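Local structure of penaeus monodon metallodensovirus major capsid protein (Penaeus monodon metallodensovirus, 6WH7) at residues S160-Q165 against G270-F275; T78-I83 against I199-I204; Q165-V170 against T203-N208; P84-R89 against N342-G347. The protein assembles in sixty copies into the icosahedral capsid of a shrimp densovirus, a shell that probably encloses and protects the viral genome. One frame throughout, in Å; residues are numbered along the deposited sequence.

Contact 1 of 4, residues S160-Q165 against G270-F275; sequences SIDDQQ and GHYLSF
Two neighbouring antiparallel strands of the jelly roll meet here: Ser-160 to Asp-162 and Gly-270 to Tyr-272 correspond by topology to strands E and H of its C-H-E-F sheet. Their N-to-C directions make an angle of 151°, and the axes come within 4.6 Å of each other. Ser-160 and Tyr-272 form a hydrogen-bonded pair, with Ser-160 N to Tyr-272 O at 2.6 Å and Tyr-272 N back to Ser-160 O at 2.7 Å. Asp-162 and Gly-270 are the other hydrogen-bonded pair, with Asp-162 N donating to Gly-270 O. Between them lies the non-hydrogen-bonded pair of Ile-161 and His-271, whose side chains run alongside one another and point the same way.

On that face of the sheet Ile-161 presents CG1 to the imidazole, 3.4 Å from His-271 CD2. A beta-branched isoleucine favours strand geometry, and its CG1, CG2 and CD1 give an apolar flank to the CD2 and NE2 side of the ring. His-271 ND1 is hydrogen-bonded to Tyr-126 OH, on strand 118-135 of the facing sheet, and its ring stacks on Trp-85, so a polar aromatic residue can be buried between the sheets.

The other face carries Ser-160, Asp-162 and Tyr-272. Serine is small enough to sit beside the tyrosine, and its OG is hydrogen-bonded to Asn-208. Asp-162 has CG anti to the backbone N (chi1 -170°), and its carboxylate accepts from the N-H groups of Cys-166 and Leu-167. Its methylene meets the tyrosine at the ring edge and in the ring plane, with Asp-162 CB 3.6 Å from Tyr-272 CE2.

Contact 2 of 4, residues T78-I83 against I199-I204; sequences TEMIVI and IIPSTI
Met-80 reaches from strand 79-83 to the pyrrolidine ring of Pro-201, in the short, weakly bonded helical turn of about 201-204. The contact begins at the root of the side chain, where Met-80 CB lies 3.8 Å from Pro-201 CG. CG, held between the backbone N and the carbonyl carbon (chi1 75°), carries the sulfur past the proline, Met-80 SD being 4.1 Å from Pro-201 CB; the sulfur also packs on Tyr-272. The bend at chi3 (90°) brings the methyl back to the same ring, with Met-80 CE 3.9 Å from Pro-201 CG. An unbranched, flexible chain is well suited to following a compact ring in this way.

Thr-78 adds a second point of contact, its carbonyl O lying 3.4 Å from Pro-201 CG. Proline suits a place early in a helical turn, where its lack of an N-H probably costs no helical bond. Just before it, Ile-200 O accepts from both Thr-203 N and Thr-203 OG1, the hydroxyl approaching in the carbonyl plane on a lone pair.

Ser-202 O bonds to Arg-67 of a neighbouring subunit. No hydrogen bond joins the two segments themselves, so the strand and helical turn are held together chiefly by apolar packing.

Contact 3 of 4, residues Q165-V170 against T203-N208; sequences QCLSKV and TIFNKN
The Phe-205 ring meets Leu-167 at its edge, with Leu-167 CD2 in the ring plane and Leu-167 CD1 3.7 Å from Phe-205 CE1. Cys-166 CB also comes to the edge, near the plane. One face of the ring is taken by the preceding residue: Ile-204 CG1 sits 3.7 Å above the plane, offset toward the rim. The other face stacks on the ring of Tyr-272. With Ile-204 and Tyr-272 on its two faces and Leu-167 and Cys-166 bordering its edge, the ring has a largely apolar setting that suits phenylalanine.

Leu-167 crosses both Ile-204 and Phe-205 at about a right angle. Its CD1 sits between the two, since Leu-167 CD1 also lies 3.7 Å from Ile-204 CD1, while the second branch, CD2, reaches the ring edge 4.0 Å from Phe-205 CZ. Ile-204 holds CG1 between its backbone N and carbonyl carbon (chi1 59°) and then runs on extended, which carries CD1 out to meet the leucine and Cys-166 CB. Cysteine is slim enough to fit against the backbone here, with Cys-166 SG 3.4 Å from Ile-204 O.

Asn-206 OD1 bonds to Tyr-52 N of a neighbouring subunit, so the chain just after Phe-205 is part of a subunit interface.

The touching residues lie between strands 157-162 and 207-211, the region that corresponds to the E-F connection of a viral jelly roll. The start of this long excursion packs against its end, beside the C-H-E-F sheet.

Contact 4 of 4, residues P84-R89 against N342-G347; sequences PWNVMR and NNIQFG
Asn-86 holds its CG between the backbone N and the carbonyl carbon (chi1 57°), which sends the amide toward Gln-345 O and the Phe-346 ring, while Phe-346, with CG anti to its carbonyl carbon (chi1 -73°), brings its ring up to that amide obliquely. The two side chains cross at about a right angle, yet amide and ring planes are only 15° apart. Asn-86 ND2 lies 3.4 Å from Phe-346 CD1, and Asn-86 OD1 is 3.6 Å from Phe-346 CE1, so both ends of the amide border the ring.

Asn-86 ND2 also donates to Gln-345 O in a strongly bent bond, with an N-H...O angle near 121°. The modelled separation of these two atoms, 2.5 Å, is shorter than such a bond should be and its exact length is doubtful at this resolution. Asparagine suits the place because its short side chain ends in a donor that can serve a carbonyl at the end of strand 340-345.

Asn-86 is the third residue of a type I beta turn running from Pro-84 to Val-87, closed by Val-87 N to Pro-84 O at 3.3 Å. The first residue of that turn makes an apolar contact, Pro-84 CB to Ile-344 CD1 at 4.1 Å. Ile-344 CG2 meanwhile sits over one face of the Phe-346 ring, offset toward the rim. Trp-85 CD1 adds a looser touch on Phe-346 CE1, its NE1 being bonded to Ala-269 O.

The buried amide N-H thus probably finds its partner in Gln-345 O, while Pro-84 and Ile-344 meet through apolar atoms, so one polar link and several apolar ones probably join turn and strand.

Contact 1 lies within the C-H-E-F sheet, where strand 270-274 is central, and contacts 2, 3 and 4 pack against it or extend from its strands. Contacts 1 and 3 are closest, with centres about 5 Å apart; Ile-161 N bonds to Lys-207 O at 2.7 Å, and Gln-165 is common to both. Contact 2 lies about 7 Å from contact 1, centre to centre, and joins it through Leu-273 O and Ile-81 N. Contact 4 is about 13 Å from contact 1 and 14 Å from contact 3, centre to centre, but meets contact 3 where Val-170 N bonds to Ile-344 O. Contacts 1, 2 and 3 reach neighbouring subunits, whereas contact 4 touches none. Contact 1 joins strand to strand; the others connect the sheet to adjoining turns and loops.

Contact 1 of 4, residues S160-Q165 against G270-F275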
# COMPACT_ATOMS: atom_id res chain seq x y z
N SER A 160 -30.96 -88.41 8.99
CA SER A 160 -31.33 -87.99 10.33
C SER A 160 -30.09 -87.99 11.21
O SER A 160 -29.33 -88.96 11.23
CB SER A 160 -32.38 -88.92 10.91
OG SER A 160 -33.57 -88.88 10.14
N ILE A 161 -29.89 -86.89 11.93
CA ILE A 161 -28.88 -86.80 12.97
C ILE A 161 -29.61 -86.76 14.30
O ILE A 161 -30.49 -85.92 14.50
CB ILE A 161 -28.00 -85.55 12.80
CG1 ILE A 161 -27.23 -85.61 11.49
CG2 ILE A 161 -27.05 -85.43 13.95
CD1 ILE A 161 -26.50 -84.35 11.20
N ASP A 162 -29.25 -87.65 15.21
CA ASP A 162 -29.95 -87.73 16.48
C ASP A 162 -29.09 -87.00 17.50
O ASP A 162 -28.20 -87.58 18.11
CB ASP A 162 -30.17 -89.18 16.85
CG ASP A 162 -31.08 -89.35 18.03
OD1 ASP A 162 -31.65 -88.34 18.48
OD2 ASP A 162 -31.23 -90.49 18.50
N ASP A 163 -29.42 -85.73 17.72
CA ASP A 163 -28.71 -84.85 18.64
C ASP A 163 -29.20 -84.99 20.06
O ASP A 163 -28.41 -84.99 21.00
CB ASP A 163 -28.86 -83.41 18.17
CG ASP A 163 -28.07 -83.12 16.93
OD1 ASP A 163 -27.11 -83.87 16.66
OD2 ASP A 163 -28.41 -82.17 16.20
N GLN A 164 -30.52 -85.09 20.23
CA GLN A 164 -31.11 -85.29 21.54
C GLN A 164 -30.95 -86.72 22.03
O GLN A 164 -31.30 -87.00 23.17
CB GLN A 164 -32.58 -84.91 21.49
CG GLN A 164 -32.81 -83.44 21.20
CD GLN A 164 -32.38 -82.56 22.35
OE1 GLN A 164 -31.28 -82.02 22.36
NE2 GLN A 164 -33.26 -82.39 23.32
N GLN A 165 -30.41 -87.60 21.19
CA GLN A 165 -30.19 -89.01 21.54
C GLN A 165 -31.50 -89.68 21.94
O GLN A 165 -31.66 -90.21 23.04
CB GLN A 165 -29.13 -89.15 22.63
CG GLN A 165 -28.72 -90.58 22.91
CD GLN A 165 -27.58 -90.66 23.87
OE1 GLN A 165 -27.00 -89.65 24.23
NE2 GLN A 165 -27.26 -91.86 24.31
N GLY A 270 -26.02 -89.93 16.46
CA GLY A 270 -26.38 -91.02 15.57
C GLY A 270 -26.80 -90.48 14.23
O GLY A 270 -27.63 -89.57 14.15
N HIS A 271 -26.21 -91.01 13.17
CA HIS A 271 -26.64 -90.68 11.83
C HIS A 271 -27.42 -91.84 11.25
O HIS A 271 -27.06 -93.00 11.42
CB HIS A 271 -25.48 -90.31 10.92
CG HIS A 271 -24.84 -89.01 11.27
ND1 HIS A 271 -23.78 -88.49 10.56
CD2 HIS A 271 -25.09 -88.13 12.26
CE1 HIS A 271 -23.42 -87.33 11.09
NE2 HIS A 271 -24.20 -87.10 12.13
N TYR A 272 -28.52 -91.50 10.59
CA TYR A 272 -29.54 -92.46 10.22
C TYR A 272 -30.07 -92.10 8.85
O TYR A 272 -30.25 -90.92 8.54
CB TYR A 272 -30.68 -92.42 11.24
CG TYR A 272 -30.27 -92.82 12.63
CD1 TYR A 272 -29.80 -94.09 12.90
CD2 TYR A 272 -30.27 -91.89 13.65
CE1 TYR A 272 -29.42 -94.43 14.17
CE2 TYR A 272 -29.89 -92.23 14.91
CZ TYR A 272 -29.46 -93.50 15.16
OH TYR A 272 -29.08 -93.82 16.43
N LEU A 273 -30.29 -93.11 8.03
CA LEU A 273 -30.94 -92.94 6.74
C LEU A 273 -32.30 -93.60 6.78
O LEU A 273 -32.47 -94.67 7.36
CB LEU A 273 -30.09 -93.52 5.62
CG LEU A 273 -28.79 -92.76 5.41
CD1 LEU A 273 -27.94 -93.41 4.36
CD2 LEU A 273 -29.09 -91.33 5.04
N SER A 274 -33.28 -92.94 6.17
CA SER A 274 -34.65 -93.38 6.26
C SER A 274 -35.40 -92.87 5.05
O SER A 274 -34.95 -91.94 4.37
CB SER A 274 -35.30 -92.88 7.55
OG SER A 274 -36.64 -93.32 7.66
N PHE A 275 -36.53 -93.50 4.76
CA PHE A 275 -37.35 -93.01 3.68
C PHE A 275 -38.70 -92.56 4.22
O PHE A 275 -39.17 -93.10 5.23
CB PHE A 275 -37.56 -94.06 2.60
CG PHE A 275 -36.30 -94.45 1.90
CD1 PHE A 275 -35.79 -93.66 0.90
CD2 PHE A 275 -35.65 -95.61 2.23
CE1 PHE A 275 -34.64 -94.01 0.26
CE2 PHE A 275 -34.50 -95.96 1.58
CZ PHE A 275 -33.99 -95.16 0.60

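Contact 2 of 4, residues T78-I83 against I199-I204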
# COMPACT_ATOMS: atom_id res chain seq x y z
N THR A 78 -40.53 -97.65 8.78
CA THR A 78 -40.30 -97.81 10.21
C THR A 78 -38.83 -98.06 10.52
O THR A 78 -38.29 -97.53 11.49
CB THR A 78 -41.16 -98.96 10.74
OG1 THR A 78 -42.54 -98.65 10.52
CG2 THR A 78 -40.93 -99.16 12.22
N GLU A 79 -38.17 -98.88 9.71
CA GLU A 79 -36.77 -99.18 9.88
C GLU A 79 -35.89 -98.09 9.28
O GLU A 79 -36.31 -97.33 8.40
CB GLU A 79 -36.47 -100.55 9.25
CG GLU A 79 -36.80 -100.62 7.80
CD GLU A 79 -36.76 -102.03 7.25
OE1 GLU A 79 -36.22 -102.92 7.93
OE2 GLU A 79 -37.25 -102.25 6.12
N MET A 80 -34.66 -98.00 9.78
CA MET A 80 -33.72 -96.97 9.36
C MET A 80 -32.35 -97.61 9.14
O MET A 80 -32.03 -98.65 9.71
CB MET A 80 -33.60 -95.86 10.39
CG MET A 80 -32.80 -96.28 11.60
SD MET A 80 -33.02 -95.25 13.04
CE MET A 80 -34.38 -96.12 13.78
N ILE A 81 -31.55 -96.97 8.30
CA ILE A 81 -30.15 -97.34 8.13
C ILE A 81 -29.32 -96.64 9.18
O ILE A 81 -29.44 -95.42 9.37
CB ILE A 81 -29.65 -97.00 6.72
CG1 ILE A 81 -30.36 -97.82 5.67
CG2 ILE A 81 -28.16 -97.24 6.62
CD1 ILE A 81 -30.08 -99.27 5.80
N VAL A 82 -28.49 -97.39 9.87
CA VAL A 82 -27.63 -96.86 10.93
C VAL A 82 -26.27 -96.59 10.32
O VAL A 82 -25.60 -97.52 9.85
CB VAL A 82 -27.53 -97.84 12.10
CG1 VAL A 82 -26.65 -97.28 13.18
CG2 VAL A 82 -28.91 -98.14 12.63
N ILE A 83 -25.85 -95.33 10.30
CA ILE A 83 -24.56 -94.99 9.73
C ILE A 83 -23.52 -95.26 10.80
O ILE A 83 -23.45 -94.52 11.79
CB ILE A 83 -24.51 -93.53 9.26
CG1 ILE A 83 -25.74 -93.19 8.43
CG2 ILE A 83 -23.26 -93.28 8.46
CD1 ILE A 83 -25.93 -94.05 7.27
N ILE A 199 -42.10 -96.45 15.70
CA ILE A 199 -41.64 -95.08 15.52
C ILE A 199 -41.24 -94.88 14.06
O ILE A 199 -40.63 -95.75 13.43
CB ILE A 199 -40.44 -94.81 16.44
CG1 ILE A 199 -40.73 -95.19 17.89
CG2 ILE A 199 -40.05 -93.36 16.37
CD1 ILE A 199 -41.82 -94.42 18.54
N ILE A 200 -41.60 -93.72 13.51
CA ILE A 200 -41.04 -93.26 12.25
C ILE A 200 -39.76 -92.49 12.57
O ILE A 200 -39.83 -91.48 13.29
CB ILE A 200 -42.03 -92.37 11.48
CG1 ILE A 200 -43.30 -93.15 11.13
CG2 ILE A 200 -41.40 -91.85 10.22
CD1 ILE A 200 -43.06 -94.33 10.26
N PRO A 201 -38.60 -92.92 12.07
CA PRO A 201 -37.34 -92.33 12.56
C PRO A 201 -37.24 -90.83 12.37
O PRO A 201 -36.79 -90.13 13.27
CB PRO A 201 -36.29 -93.08 11.74
CG PRO A 201 -36.94 -94.37 11.41
CD PRO A 201 -38.37 -94.04 11.16
N SER A 202 -37.67 -90.33 11.22
CA SER A 202 -37.57 -88.90 10.94
C SER A 202 -38.33 -88.04 11.93
O SER A 202 -37.99 -86.87 12.11
CB SER A 202 -38.08 -88.63 9.53
OG SER A 202 -38.10 -87.24 9.25
N THR A 203 -39.35 -88.59 12.58
CA THR A 203 -40.21 -87.76 13.42
C THR A 203 -39.59 -87.48 14.79
O THR A 203 -39.84 -86.42 15.36
CB THR A 203 -41.57 -88.43 13.59
OG1 THR A 203 -41.40 -89.71 14.20
CG2 THR A 203 -42.23 -88.60 12.25
N ILE A 204 -38.83 -88.43 15.33
CA ILE A 204 -38.21 -88.21 16.63
C ILE A 204 -36.89 -87.46 16.52
O ILE A 204 -36.56 -86.65 17.39
CB ILE A 204 -38.05 -89.56 17.35
CG1 ILE A 204 -37.19 -90.51 16.53
CG2 ILE A 204 -39.40 -90.15 17.59
CD1 ILE A 204 -36.82 -91.76 17.26

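Contact 3 of 4, residues Q165-V170 against T203-N208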
# COMPACT_ATOMS: atom_id res chain seq x y z
N GLN A 165 -30.41 -87.60 21.19
CA GLN A 165 -30.19 -89.01 21.54
C GLN A 165 -31.50 -89.68 21.94
O GLN A 165 -31.66 -90.21 23.04
CB GLN A 165 -29.13 -89.15 22.63
CG GLN A 165 -28.72 -90.58 22.91
CD GLN A 165 -27.58 -90.66 23.87
OE1 GLN A 165 -27.00 -89.65 24.23
NE2 GLN A 165 -27.26 -91.86 24.31
N CYS A 166 -32.46 -89.63 21.02
CA CYS A 166 -33.64 -90.48 21.15
C CYS A 166 -33.22 -91.93 21.27
O CYS A 166 -33.78 -92.69 22.07
CB CYS A 166 -34.56 -90.28 19.95
SG CYS A 166 -35.20 -88.63 19.75
N LEU A 167 -32.24 -92.35 20.48
CA LEU A 167 -31.73 -93.71 20.47
C LEU A 167 -30.34 -93.69 21.08
O LEU A 167 -29.40 -93.16 20.48
CB LEU A 167 -31.70 -94.27 19.05
CG LEU A 167 -32.98 -94.90 18.51
CD1 LEU A 167 -34.10 -93.91 18.45
CD2 LEU A 167 -32.70 -95.44 17.12
N SER A 168 -30.21 -94.25 22.27
CA SER A 168 -28.91 -94.35 22.91
C SER A 168 -28.08 -95.47 22.32
O SER A 168 -26.91 -95.30 22.00
CB SER A 168 -29.09 -94.56 24.41
OG SER A 168 -27.85 -94.74 25.05
N LYS A 169 -28.70 -96.64 22.18
CA LYS A 169 -28.06 -97.83 21.67
C LYS A 169 -28.99 -98.44 20.64
O LYS A 169 -30.21 -98.42 20.81
CB LYS A 169 -27.78 -98.82 22.80
CG LYS A 169 -27.06 -100.05 22.37
CD LYS A 169 -26.94 -101.01 23.52
CE LYS A 169 -26.01 -100.51 24.58
NZ LYS A 169 -25.89 -101.49 25.68
N VAL A 170 -28.41 -98.96 19.57
CA VAL A 170 -29.17 -99.34 18.39
C VAL A 170 -28.84 -100.78 18.05
O VAL A 170 -27.67 -101.14 17.93
CB VAL A 170 -28.85 -98.41 17.20
CG1 VAL A 170 -29.56 -98.87 16.00
CG2 VAL A 170 -29.25 -97.00 17.53
N THR A 203 -39.35 -88.59 12.58
CA THR A 203 -40.21 -87.76 13.42
C THR A 203 -39.59 -87.48 14.79
O THR A 203 -39.84 -86.42 15.36
CB THR A 203 -41.57 -88.43 13.59
OG1 THR A 203 -41.40 -89.71 14.20
CG2 THR A 203 -42.23 -88.60 12.25
N ILE A 204 -38.83 -88.43 15.33
CA ILE A 204 -38.21 -88.21 16.63
C ILE A 204 -36.89 -87.46 16.52
O ILE A 204 -36.56 -86.65 17.39
CB ILE A 204 -38.05 -89.56 17.35
CG1 ILE A 204 -37.19 -90.51 16.53
CG2 ILE A 204 -39.40 -90.15 17.59
CD1 ILE A 204 -36.82 -91.76 17.26
N PHE A 205 -36.13 -87.70 15.46
CA PHE A 205 -34.77 -87.19 15.39
C PHE A 205 -34.76 -85.68 15.16
O PHE A 205 -35.57 -85.15 14.41
CB PHE A 205 -34.00 -87.91 14.29
CG PHE A 205 -33.76 -89.36 14.59
CD1 PHE A 205 -33.63 -89.79 15.89
CD2 PHE A 205 -33.75 -90.30 13.59
CE1 PHE A 205 -33.44 -91.11 16.17
CE2 PHE A 205 -33.56 -91.62 13.86
CZ PHE A 205 -33.40 -92.03 15.16
N ASN A 206 -33.84 -85.01 15.84
CA ASN A 206 -33.72 -83.56 15.77
C ASN A 206 -33.48 -83.06 14.36
O ASN A 206 -34.36 -82.43 13.76
CB ASN A 206 -32.59 -83.08 16.67
CG ASN A 206 -32.49 -81.59 16.73
OD1 ASN A 206 -33.49 -80.89 16.68
ND2 ASN A 206 -31.28 -81.08 16.78
N LYS A 207 -32.30 -83.32 13.83
CA LYS A 207 -31.92 -82.83 12.51
C LYS A 207 -32.27 -83.90 11.48
O LYS A 207 -31.74 -85.01 11.54
CB LYS A 207 -30.44 -82.50 12.45
CG LYS A 207 -30.03 -81.36 13.34
CD LYS A 207 -28.57 -81.03 13.19
CE LYS A 207 -28.30 -80.40 11.84
NZ LYS A 207 -28.95 -79.07 11.74
N ASN A 208 -33.17 -83.56 10.57
CA ASN A 208 -33.58 -84.46 9.51
C ASN A 208 -33.45 -83.70 8.20
O ASN A 208 -34.18 -82.73 7.98
CB ASN A 208 -35.01 -84.93 9.71
CG ASN A 208 -35.18 -85.72 10.96
OD1 ASN A 208 -34.83 -86.89 11.02
ND2 ASN A 208 -35.73 -85.10 11.98

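Contact 4 of 4, residues P84-R89 against N342-G347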
# COMPACT_ATOMS: atom_id res chain seq x y z
N PRO A 84 -22.68 -96.27 10.66
CA PRO A 84 -21.68 -96.57 11.69
C PRO A 84 -20.51 -95.59 11.62
O PRO A 84 -19.35 -95.99 11.59
CB PRO A 84 -21.25 -97.99 11.33
CG PRO A 84 -21.41 -98.05 9.88
CD PRO A 84 -22.56 -97.19 9.52
N TRP A 85 -20.82 -94.31 11.60
CA TRP A 85 -19.82 -93.29 11.34
C TRP A 85 -19.07 -92.94 12.60
O TRP A 85 -18.17 -92.10 12.56
CB TRP A 85 -20.49 -92.05 10.77
CG TRP A 85 -21.12 -91.19 11.81
CD1 TRP A 85 -22.18 -91.49 12.59
CD2 TRP A 85 -20.77 -89.84 12.10
NE1 TRP A 85 -22.47 -90.43 13.42
CE2 TRP A 85 -21.62 -89.40 13.12
CE3 TRP A 85 -19.80 -88.96 11.61
CZ2 TRP A 85 -21.54 -88.13 13.65
CZ3 TRP A 85 -19.72 -87.70 12.14
CH2 TRP A 85 -20.58 -87.29 13.15
N ASN A 86 -19.44 -93.52 13.73
CA ASN A 86 -18.70 -93.36 14.97
C ASN A 86 -17.71 -94.48 15.21
O ASN A 86 -17.06 -94.50 16.25
CB ASN A 86 -19.65 -93.21 16.16
CG ASN A 86 -20.60 -94.36 16.30
OD1 ASN A 86 -20.83 -95.11 15.36
ND2 ASN A 86 -21.16 -94.51 17.49
N VAL A 87 -17.55 -95.39 14.26
CA VAL A 87 -16.65 -96.52 14.39
C VAL A 87 -15.37 -96.20 13.62
O VAL A 87 -15.43 -95.72 12.49
CB VAL A 87 -17.30 -97.80 13.85
CG1 VAL A 87 -16.38 -98.98 14.00
CG2 VAL A 87 -18.61 -98.04 14.55
N MET A 88 -14.22 -96.43 14.25
CA MET A 88 -12.95 -96.23 13.57
C MET A 88 -12.85 -97.09 12.32
O MET A 88 -12.37 -96.65 11.28
CB MET A 88 -11.79 -96.55 14.51
CG MET A 88 -11.55 -95.55 15.60
SD MET A 88 -11.00 -93.96 14.98
CE MET A 88 -9.38 -94.42 14.37
N ARG A 89 -13.33 -98.33 12.40
CA ARG A 89 -13.25 -99.27 11.29
C ARG A 89 -13.98 -98.77 10.06
O ARG A 89 -13.69 -99.22 8.95
CB ARG A 89 -13.82 -100.60 11.74
CG ARG A 89 -13.67 -101.70 10.76
CD ARG A 89 -14.32 -102.92 11.31
NE ARG A 89 -13.66 -103.40 12.52
CZ ARG A 89 -12.65 -104.25 12.52
NH1 ARG A 89 -12.19 -104.73 11.37
NH2 ARG A 89 -12.10 -104.63 13.65
N ASN A 342 -23.10 -106.32 17.50
CA ASN A 342 -24.25 -106.60 18.36
C ASN A 342 -25.15 -105.39 18.48
O ASN A 342 -26.38 -105.50 18.37
CB ASN A 342 -23.77 -107.04 19.73
CG ASN A 342 -23.12 -108.39 19.70
OD1 ASN A 342 -23.40 -109.19 18.82
ND2 ASN A 342 -22.23 -108.64 20.65
N ASN A 343 -24.56 -104.22 18.71
CA ASN A 343 -25.31 -102.98 18.79
C ASN A 343 -24.34 -101.85 18.52
O ASN A 343 -23.12 -102.02 18.59
CB ASN A 343 -26.00 -102.84 20.16
CG ASN A 343 -25.03 -102.89 21.32
OD1 ASN A 343 -23.95 -102.31 21.28
ND2 ASN A 343 -25.40 -103.62 22.35
N ILE A 344 -24.90 -100.69 18.20
CA ILE A 344 -24.11 -99.48 17.99
C ILE A 344 -24.59 -98.44 18.98
O ILE A 344 -25.78 -98.11 19.02
CB ILE A 344 -24.19 -98.97 16.55
CG1 ILE A 344 -23.50 -99.95 15.61
CG2 ILE A 344 -23.53 -97.63 16.44
CD1 ILE A 344 -23.70 -99.62 14.15
N GLN A 345 -23.68 -97.93 19.79
CA GLN A 345 -23.90 -96.85 20.72
C GLN A 345 -23.50 -95.54 20.05
O GLN A 345 -22.56 -95.51 19.26
CB GLN A 345 -23.08 -97.06 21.98
CG GLN A 345 -23.44 -98.31 22.72
CD GLN A 345 -22.43 -98.63 23.78
OE1 GLN A 345 -21.27 -98.25 23.69
NE2 GLN A 345 -22.87 -99.34 24.81
N PHE A 346 -24.23 -94.47 20.35
CA PHE A 346 -23.89 -93.18 19.76
C PHE A 346 -23.46 -92.14 20.78
O PHE A 346 -22.28 -91.79 20.81
CB PHE A 346 -25.02 -92.69 18.86
CG PHE A 346 -25.12 -93.45 17.59
CD1 PHE A 346 -24.18 -93.25 16.60
CD2 PHE A 346 -26.13 -94.35 17.38
CE1 PHE A 346 -24.25 -93.95 15.43
CE2 PHE A 346 -26.20 -95.05 16.20
CZ PHE A 346 -25.26 -94.84 15.23
N GLY A 347 -24.34 -91.63 21.62
CA GLY A 347 -23.87 -90.70 22.62
C GLY A 347 -23.35 -89.40 22.04
O GLY A 347 -22.15 -89.13 22.07